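Local atomic coordinates of protein YibA (Escherichia coli, PDB entry 1OYZ), a protein that is of unknown function but contains HEAT repeats and is tentatively assigned an oxidoreductase activity. Residues Asn166-Pro171 and Asn177-Ala182; Phe181-Asn186 and Ser217-Lys222. All blocks are in the same frame, centred on the assembly; numbering follows the deposited sequence.

Contact 1. Residues Asn166-Pro171 and Asn177-Ala182; sequences NLLKDP and NWAAFA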
loop_
_atom_site.group_PDB
_atom_site.type_symbol
_atom_site.label_atom_id
_atom_site.label_comp_id
_atom_site.label_asym_id
_atom_site.label_seq_id
_atom_site.Cartn_x
_atom_site.Cartn_y
_atom_site.Cartn_z
ATOM N N ASN A 166 9.826 -4.916 -11.336
ATOM C CA ASN A 166 8.852 -5.166 -12.400
ATOM C C ASN A 166 7.556 -4.374 -12.156
ATOM O O ASN A 166 6.931 -3.920 -13.108
ATOM C CB ASN A 166 8.545 -6.664 -12.526
ATOM C CG ASN A 166 8.251 -7.081 -13.969
ATOM O OD1 ASN A 166 9.104 -6.957 -14.842
ATOM N ND2 ASN A 166 7.036 -7.559 -14.223
ATOM N N LEU A 167 7.168 -4.192 -10.894
ATOM C CA LEU A 167 5.951 -3.438 -10.576
ATOM C C LEU A 167 6.134 -1.945 -10.880
ATOM O O LEU A 167 5.171 -1.225 -11.130
ATOM C CB LEU A 167 5.542 -3.649 -9.103
ATOM C CG LEU A 167 5.104 -5.098 -8.778
ATOM C CD1 LEU A 167 4.916 -5.315 -7.275
ATOM C CD2 LEU A 167 3.804 -5.414 -9.520
ATOM N N LEU A 168 7.372 -1.472 -10.832
ATOM C CA LEU A 168 7.610 -0.083 -11.167
ATOM C C LEU A 168 7.225 0.096 -12.634
ATOM O O LEU A 168 6.837 1.190 -13.054
ATOM C CB LEU A 168 9.083 0.274 -11.004
ATOM C CG LEU A 168 9.629 0.352 -9.587
ATOM C CD1 LEU A 168 11.161 0.535 -9.637
ATOM C CD2 LEU A 168 8.966 1.508 -8.853
ATOM N N LYS A 169 7.329 -0.986 -13.408
ATOM C CA LYS A 169 7.035 -0.940 -14.833
ATOM C C LYS A 169 5.595 -1.279 -15.123
ATOM O O LYS A 169 5.200 -1.434 -16.280
ATOM C CB LYS A 169 7.935 -1.916 -15.592
ATOM C CG LYS A 169 9.383 -1.900 -15.148
ATOM C CD LYS A 169 10.146 -3.068 -15.771
ATOM C CE LYS A 169 11.543 -3.235 -15.173
ATOM N NZ LYS A 169 12.360 -4.182 -15.989
ATOM N N ASP A 170 4.799 -1.363 -14.072
ATOM C CA ASP A 170 3.416 -1.728 -14.252
ATOM C C ASP A 170 2.596 -0.728 -15.046
ATOM O O ASP A 170 2.826 0.481 -14.990
ATOM C CB ASP A 170 2.756 -1.955 -12.907
ATOM C CG ASP A 170 1.547 -2.830 -13.016
ATOM O OD1 ASP A 170 0.512 -2.366 -13.535
ATOM O OD2 ASP A 170 1.642 -4.002 -12.596
ATOM N N PRO A 171 1.635 -1.239 -15.823
ATOM C CA PRO A 171 0.766 -0.387 -16.636
ATOM C C PRO A 171 -0.153 0.414 -15.730
ATOM O O PRO A 171 -0.669 1.457 -16.106
ATOM C CB PRO A 171 0.013 -1.399 -17.499
ATOM C CG PRO A 171 1.014 -2.488 -17.670
ATOM C CD PRO A 171 1.542 -2.644 -16.266
ATOM N N ASN A 177 3.096 3.420 -8.161
ATOM C CA ASN A 177 3.260 4.293 -7.005
ATOM C C ASN A 177 3.579 3.472 -5.748
ATOM O O ASN A 177 4.505 3.796 -4.992
ATOM C CB ASN A 177 1.998 5.165 -6.823
ATOM C CG ASN A 177 2.156 6.217 -5.714
ATOM O OD1 ASN A 177 1.504 6.145 -4.672
ATOM N ND2 ASN A 177 3.023 7.187 -5.938
ATOM N N TRP A 178 2.835 2.385 -5.545
ATOM C CA TRP A 178 3.056 1.518 -4.387
ATOM C C TRP A 178 4.442 0.890 -4.407
ATOM O O TRP A 178 5.085 0.770 -3.375
ATOM C CB TRP A 178 2.007 0.397 -4.347
ATOM C CG TRP A 178 1.067 0.481 -3.195
ATOM C CD1 TRP A 178 -0.258 0.841 -3.231
ATOM C CD2 TRP A 178 1.372 0.200 -1.820
ATOM N NE1 TRP A 178 -0.792 0.801 -1.956
ATOM C CE2 TRP A 178 0.192 0.419 -1.073
ATOM C CE3 TRP A 178 2.535 -0.206 -1.145
ATOM C CZ2 TRP A 178 0.136 0.237 0.312
ATOM C CZ3 TRP A 178 2.473 -0.387 0.247
ATOM C CH2 TRP A 178 1.283 -0.159 0.951
ATOM N N ALA A 179 4.891 0.468 -5.578
ATOM C CA ALA A 179 6.209 -0.164 -5.693
ATOM C C ALA A 179 7.278 0.838 -5.288
ATOM O O ALA A 179 8.084 0.586 -4.381
ATOM C CB ALA A 179 6.456 -0.642 -7.143
ATOM N N ALA A 180 7.249 1.990 -5.953
ATOM C CA ALA A 180 8.212 3.056 -5.703
ATOM C C ALA A 180 8.122 3.444 -4.246
ATOM O O ALA A 180 9.128 3.636 -3.577
ATOM C CB ALA A 180 7.905 4.255 -6.583
ATOM N N PHE A 181 6.893 3.533 -3.770
ATOM C CA PHE A 181 6.627 3.892 -2.398
ATOM C C PHE A 181 7.306 2.915 -1.448
ATOM O O PHE A 181 7.955 3.326 -0.484
ATOM C CB PHE A 181 5.122 3.871 -2.159
ATOM C CG PHE A 181 4.672 4.760 -1.045
ATOM C CD1 PHE A 181 5.184 4.612 0.245
ATOM C CD2 PHE A 181 3.709 5.746 -1.293
ATOM C CE1 PHE A 181 4.743 5.435 1.279
ATOM C CE2 PHE A 181 3.253 6.577 -0.278
ATOM C CZ PHE A 181 3.769 6.426 1.015
ATOM N N ALA A 182 7.173 1.622 -1.710
ATOM C CA ALA A 182 7.793 0.660 -0.808
ATOM C C ALA A 182 9.326 0.648 -0.958
ATOM O O ALA A 182 10.061 0.373 0.003
ATOM C CB ALA A 182 7.184 -0.741 -1.020
#

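Contact 2. Residues Phe181-Asn186 and Ser217-Lys222; sequences FAININ and SYRKDK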
loop_
_atom_site.group_PDB
_atom_site.type_symbol
_atom_site.label_atom_id
_atom_site.label_comp_id
_atom_site.label_asym_id
_atom_site.label_seq_id
_atom_site.Cartn_x
_atom_site.Cartn_y
_atom_site.Cartn_z
ATOM N N PHE A 181 6.893 3.533 -3.770
ATOM C CA PHE A 181 6.627 3.892 -2.398
ATOM C C PHE A 181 7.306 2.915 -1.448
ATOM O O PHE A 181 7.955 3.326 -0.484
ATOM C CB PHE A 181 5.122 3.871 -2.159
ATOM C CG PHE A 181 4.672 4.760 -1.045
ATOM C CD1 PHE A 181 5.184 4.612 0.245
ATOM C CD2 PHE A 181 3.709 5.746 -1.293
ATOM C CE1 PHE A 181 4.743 5.435 1.279
ATOM C CE2 PHE A 181 3.253 6.577 -0.278
ATOM C CZ PHE A 181 3.769 6.426 1.015
ATOM N N ALA A 182 7.173 1.622 -1.710
ATOM C CA ALA A 182 7.793 0.660 -0.808
ATOM C C ALA A 182 9.326 0.648 -0.958
ATOM O O ALA A 182 10.061 0.373 0.003
ATOM C CB ALA A 182 7.184 -0.741 -1.020
ATOM N N ILE A 183 9.812 0.949 -2.160
ATOM C CA ILE A 183 11.255 1.014 -2.403
ATOM C C ILE A 183 11.839 2.170 -1.617
ATOM O O ILE A 183 12.911 2.064 -1.038
ATOM C CB ILE A 183 11.558 1.239 -3.907
ATOM C CG1 ILE A 183 11.444 -0.091 -4.642
ATOM C CG2 ILE A 183 12.973 1.878 -4.095
ATOM C CD1 ILE A 183 11.311 0.021 -6.092
ATOM N N ASN A 184 11.137 3.289 -1.588
ATOM C CA ASN A 184 11.658 4.413 -0.861
ATOM C C ASN A 184 11.662 4.089 0.639
ATOM O O ASN A 184 12.662 4.311 1.337
ATOM C CB ASN A 184 10.841 5.655 -1.178
ATOM C CG ASN A 184 11.185 6.246 -2.560
ATOM O OD1 ASN A 184 10.358 6.925 -3.182
ATOM N ND2 ASN A 184 12.405 5.979 -3.040
ATOM N N ILE A 185 10.545 3.531 1.105
ATOM C CA ILE A 185 10.352 3.129 2.492
ATOM C C ILE A 185 11.490 2.234 3.003
ATOM O O ILE A 185 11.974 2.406 4.119
ATOM C CB ILE A 185 8.976 2.406 2.626
ATOM C CG1 ILE A 185 8.064 3.223 3.537
ATOM C CG2 ILE A 185 9.157 0.961 3.052
ATOM C CD1 ILE A 185 7.670 4.565 2.939
ATOM N N ASN A 186 11.931 1.296 2.176
ATOM C CA ASN A 186 13.001 0.400 2.577
ATOM C C ASN A 186 14.389 0.864 2.143
ATOM O O ASN A 186 15.384 0.196 2.403
ATOM C CB ASN A 186 12.720 -0.992 2.037
ATOM C CG ASN A 186 11.478 -1.613 2.656
ATOM O OD1 ASN A 186 10.868 -2.507 2.075
ATOM N ND2 ASN A 186 11.108 -1.152 3.849
ATOM N N SER A 217 16.311 12.069 -5.232
ATOM C CA SER A 217 17.023 13.025 -4.398
ATOM C C SER A 217 17.661 12.374 -3.152
ATOM O O SER A 217 18.801 12.668 -2.820
ATOM C CB SER A 217 16.096 14.174 -3.998
ATOM O OG SER A 217 15.421 14.681 -5.119
ATOM N N TYR A 218 16.946 11.498 -2.457
ATOM C CA TYR A 218 17.563 10.870 -1.297
ATOM C C TYR A 218 18.830 10.123 -1.730
ATOM O O TYR A 218 19.828 10.091 -1.006
ATOM C CB TYR A 218 16.569 9.934 -0.585
ATOM C CG TYR A 218 15.668 10.690 0.375
ATOM C CD1 TYR A 218 14.751 11.650 -0.093
ATOM C CD2 TYR A 218 15.769 10.495 1.759
ATOM C CE1 TYR A 218 13.961 12.401 0.798
ATOM C CE2 TYR A 218 14.988 11.242 2.657
ATOM C CZ TYR A 218 14.090 12.193 2.174
ATOM O OH TYR A 218 13.346 12.946 3.065
ATOM N N ARG A 219 18.785 9.550 -2.926
ATOM C CA ARG A 219 19.917 8.825 -3.494
ATOM C C ARG A 219 20.995 9.781 -4.044
ATOM O O ARG A 219 21.997 9.314 -4.585
ATOM C CB ARG A 219 19.444 7.916 -4.639
ATOM C CG ARG A 219 18.200 7.070 -4.347
ATOM C CD ARG A 219 18.535 5.856 -3.516
ATOM N NE ARG A 219 17.372 5.276 -2.831
ATOM C CZ ARG A 219 16.284 4.788 -3.425
ATOM N NH1 ARG A 219 16.179 4.803 -4.746
ATOM N NH2 ARG A 219 15.303 4.272 -2.684
ATOM N N LYS A 220 20.791 11.100 -3.956
ATOM C CA LYS A 220 21.799 12.055 -4.442
ATOM C C LYS A 220 22.131 11.887 -5.946
ATOM O O LYS A 220 23.261 12.116 -6.376
ATOM C CB LYS A 220 23.092 11.878 -3.637
ATOM C CG LYS A 220 22.887 11.775 -2.118
ATOM C CD LYS A 220 22.982 13.144 -1.443
ATOM C CE LYS A 220 22.551 13.106 0.032
ATOM N NZ LYS A 220 21.069 12.890 0.174
ATOM N N ASP A 221 21.152 11.483 -6.733
ATOM C CA ASP A 221 21.343 11.258 -8.156
ATOM C C ASP A 221 20.986 12.543 -8.917
ATOM O O ASP A 221 19.821 12.924 -9.017
ATOM C CB ASP A 221 20.460 10.072 -8.566
ATOM C CG ASP A 221 20.756 9.554 -9.963
ATOM O OD1 ASP A 221 20.714 8.308 -10.134
ATOM O OD2 ASP A 221 20.995 10.378 -10.872
ATOM N N LYS A 222 22.007 13.196 -9.457
ATOM C CA LYS A 222 21.817 14.451 -10.155
ATOM C C LYS A 222 20.960 14.425 -11.397
ATOM O O LYS A 222 20.602 15.471 -11.921
ATOM C CB LYS A 222 23.189 15.086 -10.397
ATOM C CG LYS A 222 23.739 15.611 -9.071
ATOM C CD LYS A 222 25.264 15.706 -8.993
ATOM C CE LYS A 222 25.676 16.423 -7.712
ATOM N NZ LYS A 222 27.133 16.456 -7.569
#

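Contact 1. Residues Asn166-Pro171 and Asn177-Ala182
Ala-179 turns its methyl toward residues 166-171, and it is met there by two leucines. Its CB lies 3.7 Å from Leu-167 CB. The same methyl lies 3.7 Å from Leu-168 CD2, so two consecutive residues of one helix share a single methyl of the other. Leu-167 touches with the root of its side chain, CB. Leu-168 works the other way. Its CB is directed across the contact and not into it, but its branched end bends nearer. CG sits anti to the carbonyl carbon (chi1 -71°), and this brings CD2 against the facing helix.

Ala-180 comes next. Leu-168 CD2 rests on its backbone as well as on its methyl: the Leu-168 CD2 to Ala-180 N distance is 3.4 Å, and Leu-168 CD2 to Ala-180 CB is 3.7 Å. One branch therefore touches both alanines. With only methyls on the facing side, the backbones come close, and the CA atoms of Leu-168 and Ala-179 are 5.7 Å apart. No hydrogen bond crosses; the contact is apolar and buried. Helix 191-200 covers it further, as Leu-168 and Ala-180 both touch Phe-197.

In residues 166-171, the chain turns out of its helix with bonds from Lys-169 N to Asn-166 O and from Asp-170 N to Leu-167 O. Buried Asp-170 then forms a salt bridge to Arg-145 through OD2 and accepts a bond from Asn-172 N at OD1. The arrangement is that of two successive helices joined by a short turn and packed through small and branched apolar residues, as in HEAT repeats.

Contact 2. Residues Phe181-Asn186 and Ser217-Lys222
Lys-220 NZ is held twice at the helix end from which Arg-219 reaches across to Ile-183 and Asn-184. It gives a bond of 3.3 Å to Tyr-218 O, from above the carbonyl plane, and a second bond ties Lys-220 NZ to Glu-247 O of helix 239-248.

Arg-219 makes the contact with residues 181-186 through NH2. Asn-184 ND2, as modelled, lies 3.4 Å from Arg-219 NH2. The amide of Asn-184 is probably turned over in the model, so the nature of this approach is left open. The amide and guanidinium planes stand 52° apart, and the amide comes in at a slant. Ile-183 approaches differently. Its CG2 lies 3.6 Å from Arg-219 NH2, at the edge of the guanidinium and near its plane, and the two side chains cross at about a right angle.

Arg-219 stands just past helix 206-218, which closes with a Schellman motif. Lys-220 has positive phi (59°), and its N bonds to Ser-217 O at 2.8 Å. The contact thus joins the C-terminal turn of helix 173-186 to the end of helix 206-218, consistent with a HEAT-like helical array; residues 181-186 lie in the HEAT-repeat region. Helix 191-200 lies between them in sequence and touches both sides, through Phe-197 on Ile-183 and Asn-184 and through Ile-193 on Arg-219.

The reach of Arg-219 depends on its bend. CG lies beside the backbone N, and the chain bends at chi2 (-79°) before running out to the guanidinium. The contact is small, with 97 Å² buried, and Arg-219 supplies more than half of it. The backbones stay well apart: the nearest CA atoms, of Asn-184 and Tyr-218, are 8.8 Å from each other.

The two contacts lie side by side, their centres about 13 Å apart. Both use helix 173-186 and share Phe-181 and Ala-182. Contact 1 joins this helix to helix 161-168, which precedes it; contact 2 joins it to the end of helix 206-218, further along the chain. They touch directly through Leu-168 CD1 and Ile-183 CD1, 3.6 Å apart. Contact 1 is buried and local, whereas contact 2 is partly buried and spans 30 intervening residues. Helix 191-200 borders both. Helix 173-186 thus packs against a helix before it and reaches the end of one after it, consistent with the stacked helices of a HEAT-type fold.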